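Local atomic coordinates of thiosulfate sulfurtransferase (Pseudomonas aeruginosa, PDB entry 1YT8), a protein that probably transfers sulfur from thiosulfate to cyanide, as a rhodanese-type sulfurtransferase built of repeated rhodanese-like domains. Residues V68-G72 / E73-P77; A79-R82 / L83-G87. One frame throughout, in Å; residues are numbered along the deposited sequence.

The chain runs along strand 66-69, passes through the loop 70-74 and enters helix 75-85. Contact 1 (68-72 with 73-77) closes that loop, while contact 2 (79-82 with 83-87) is local to the later turns of the same helix and its C-terminal end. The two follow in series, neither enclosing nor crossing the other, with centres about 14 Å apart. They belong to one beta-alpha-beta unit of a rhodanese-like domain, completed by strand 91-94. Direct packing joins them: V68 CG1 is 3.8 Å from L83 CD1, and V68 CG2 is 4.2 Å from A80 CB. V68 of the strand thus packs on two helix residues, A80 and L83.

Contact 1: residues V68-G72 / E73-P77; sequences VYDDG and EGLAP
V68 CG2 packs against the first helical turn, 3.7 Å from A76 O, where strand 66-69 of the rhodanese fold passes through a loop into helix 75-85. Next along the chain, Y69 brings its CA to 4.0 Å from A76 CB while its own CB points away from the helix, and its side chain touches H39, P40 and A43. D70 follows the strand much as C193 of the sulfite pocket follows strand 188-192, so the two positions probably correspond. With CG set between its backbone N and carbonyl carbon (chi1 56°), the carboxylate of D70 reaches forward to the backbone N-H groups at the helix start. OD2 of D70 takes a nearly straight bond from A76 N (2.8 Å, 164°), arriving from above the carboxylate plane, and a weak one from L75 N. OD1 of D70 accepts from G72 N at 2.9 Å, an Asx turn, and a water links that oxygen to G74 N. D71 OD1 is hydrogen-bonded to S99 OG. At G72 the positive phi of 98° turns the chain. E73, bent at chi2, folds back so that OE1 receives D71 N on its syn lone pair at 2.7 Å.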
# COMPACT_ATOMS: atom_id res chain seq x y z
N VAL A 68 8.58 17.68 2.41
CA VAL A 68 7.78 17.43 1.21
C VAL A 68 8.52 17.87 -0.05
O VAL A 68 9.42 18.71 -0.00
CB VAL A 68 6.42 18.19 1.26
CG1 VAL A 68 5.59 17.70 2.44
CG2 VAL A 68 6.67 19.69 1.39
N TYR A 69 8.16 17.28 -1.19
CA TYR A 69 8.81 17.65 -2.44
C TYR A 69 7.99 17.25 -3.66
O TYR A 69 7.06 16.44 -3.57
CB TYR A 69 10.19 16.98 -2.54
CG TYR A 69 10.16 15.51 -2.96
CD1 TYR A 69 10.20 15.15 -4.31
CD2 TYR A 69 10.05 14.49 -2.01
CE1 TYR A 69 10.12 13.81 -4.71
CE2 TYR A 69 9.96 13.15 -2.40
CZ TYR A 69 10.00 12.81 -3.75
OH TYR A 69 9.89 11.49 -4.14
N ASP A 70 8.33 17.86 -4.79
CA ASP A 70 7.71 17.56 -6.07
C ASP A 70 8.82 17.85 -7.07
O ASP A 70 9.98 17.93 -6.68
CB ASP A 70 6.47 18.43 -6.36
CG ASP A 70 6.76 19.92 -6.29
OD1 ASP A 70 7.92 20.35 -6.43
OD2 ASP A 70 5.78 20.68 -6.10
N ASP A 71 8.49 17.98 -8.35
CA ASP A 71 9.54 18.27 -9.31
C ASP A 71 9.32 19.62 -9.98
O ASP A 71 9.50 19.76 -11.19
CB ASP A 71 9.62 17.15 -10.36
CG ASP A 71 10.90 17.23 -11.20
OD1 ASP A 71 11.95 17.62 -10.65
OD2 ASP A 71 10.85 16.89 -12.39
N GLY A 72 8.92 20.61 -9.18
CA GLY A 72 8.71 21.95 -9.69
C GLY A 72 7.28 22.36 -10.02
O GLY A 72 7.05 23.49 -10.45
N GLU A 73 6.32 21.46 -9.81
CA GLU A 73 4.92 21.75 -10.12
C GLU A 73 4.27 22.80 -9.22
O GLU A 73 3.21 23.33 -9.55
CB GLU A 73 4.09 20.47 -10.06
CG GLU A 73 4.46 19.44 -11.12
CD GLU A 73 5.50 18.44 -10.64
OE1 GLU A 73 6.28 18.77 -9.72
OE2 GLU A 73 5.53 17.32 -11.19
N GLY A 74 4.90 23.10 -8.08
CA GLY A 74 4.33 24.07 -7.17
C GLY A 74 3.38 23.42 -6.19
O GLY A 74 2.58 24.09 -5.52
N LEU A 75 3.45 22.09 -6.09
CA LEU A 75 2.60 21.33 -5.18
C LEU A 75 3.19 21.32 -3.77
O LEU A 75 2.46 21.40 -2.78
CB LEU A 75 2.46 19.88 -5.67
CG LEU A 75 1.78 19.61 -7.02
CD1 LEU A 75 1.84 18.12 -7.33
CD2 LEU A 75 0.34 20.07 -6.97
N ALA A 76 4.51 21.21 -3.68
CA ALA A 76 5.19 21.15 -2.38
C ALA A 76 4.87 22.32 -1.44
O ALA A 76 4.50 22.10 -0.29
CB ALA A 76 6.70 21.03 -2.59
N PRO A 77 5.02 23.56 -1.91
CA PRO A 77 4.71 24.68 -1.02
C PRO A 77 3.28 24.68 -0.49
O PRO A 77 3.04 25.07 0.65
CB PRO A 77 5.04 25.92 -1.87
CG PRO A 77 4.90 25.41 -3.28
CD PRO A 77 5.52 24.05 -3.21
O HOH W 1 7.35 23.16 -6.56

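Contact 2: residues A79-R82 / L83-G87; sequences AAQR and LHDLG. Unlike the reference sequence in segment 83-87: H84 (reference Leu).
Q81 and D85, one helical turn apart, meet through an amide and a carboxylate. The CB of Q81 leaves the helix pointing away from residues 83-87, and the bend at chi2 (61°) brings the chain round again. CG of Q81 passes 3.6 Å from D85 OD2, and CD remains close to that same oxygen. At the tip, NE2 donates to D85 OD2 at 3.1 Å with a straight N-H (172°). The acceptor lies in the amide plane, but NE2 stands above the carboxylate plane, 36° out of it. NE2 also comes obliquely near the ring of H84, a residue that departs from the reference sequence, and D85 OD1 lies in plane at that ring's edge. D85 OD2 sits only 3.0 Å from Q81 O, two acceptors with no hydrogen bond between them, a closeness that the NE2 donor may offset. All this happens at the end of the helix of a beta-alpha-beta unit, where G87 with positive phi closes a Schellman motif and its N bonds H84 O. On the buried side, L83 CG lies 3.2 Å from A79 O, and the side chain packs on I66 and V91 of the sheet and on helix 51-58. R82 is extended from CG to NE, and its NH2 forms a salt bridge with E449 of helix 441-454.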
# COMPACT_ATOMS: atom_id res chain seq x y z
N ALA A 79 1.43 21.94 -0.06
CA ALA A 79 1.38 20.84 0.88
C ALA A 79 1.96 21.26 2.23
O ALA A 79 1.39 20.97 3.29
CB ALA A 79 2.15 19.65 0.33
N ALA A 80 3.08 21.96 2.20
CA ALA A 80 3.74 22.42 3.42
C ALA A 80 2.83 23.32 4.25
O ALA A 80 2.76 23.19 5.47
CB ALA A 80 5.03 23.17 3.07
N GLN A 81 2.12 24.23 3.58
CA GLN A 81 1.22 25.15 4.26
C GLN A 81 0.04 24.42 4.90
O GLN A 81 -0.33 24.69 6.04
CB GLN A 81 0.69 26.20 3.28
CG GLN A 81 -0.22 27.25 3.92
CD GLN A 81 0.50 28.05 4.99
OE1 GLN A 81 1.56 28.62 4.75
NE2 GLN A 81 -0.09 28.12 6.19
N ARG A 82 -0.56 23.50 4.15
CA ARG A 82 -1.70 22.76 4.67
C ARG A 82 -1.28 21.93 5.87
O ARG A 82 -2.05 21.78 6.82
CB ARG A 82 -2.31 21.89 3.58
CG ARG A 82 -3.05 22.74 2.56
CD ARG A 82 -3.61 21.94 1.40
NE ARG A 82 -4.29 22.82 0.46
CZ ARG A 82 -4.75 22.44 -0.73
NH1 ARG A 82 -4.61 21.18 -1.13
NH2 ARG A 82 -5.36 23.33 -1.51
N LEU A 83 -0.07 21.40 5.83
CA LEU A 83 0.42 20.61 6.96
C LEU A 83 0.59 21.52 8.17
O LEU A 83 0.27 21.13 9.29
CB LEU A 83 1.74 19.92 6.61
CG LEU A 83 1.63 18.76 5.62
CD1 LEU A 83 3.01 18.38 5.08
CD2 LEU A 83 0.98 17.58 6.33
N HIS A 84 1.09 22.72 7.97
CA HIS A 84 1.25 23.62 9.09
C HIS A 84 -0.10 23.92 9.72
O HIS A 84 -0.27 23.88 10.94
CB HIS A 84 1.93 24.91 8.64
CG HIS A 84 2.01 25.95 9.73
ND1 HIS A 84 3.04 25.98 10.65
CD2 HIS A 84 1.14 26.91 10.12
CE1 HIS A 84 2.79 26.91 11.57
NE2 HIS A 84 1.64 27.49 11.27
N ASP A 85 -1.07 24.20 8.87
CA ASP A 85 -2.43 24.49 9.32
C ASP A 85 -3.12 23.28 9.97
O ASP A 85 -4.08 23.43 10.73
CB ASP A 85 -3.26 25.02 8.15
CG ASP A 85 -2.72 26.34 7.63
OD1 ASP A 85 -2.31 27.19 8.46
OD2 ASP A 85 -2.70 26.55 6.40
N LEU A 86 -2.63 22.08 9.68
CA LEU A 86 -3.20 20.87 10.28
C LEU A 86 -2.56 20.58 11.63
O LEU A 86 -2.95 19.65 12.33
CB LEU A 86 -3.03 19.65 9.36
CG LEU A 86 -3.92 19.65 8.11
CD1 LEU A 86 -3.57 18.48 7.22
CD2 LEU A 86 -5.38 19.60 8.54
N GLY A 87 -1.56 21.38 11.99
CA GLY A 87 -0.90 21.20 13.27
C GLY A 87 0.50 20.62 13.27
O GLY A 87 1.08 20.42 14.34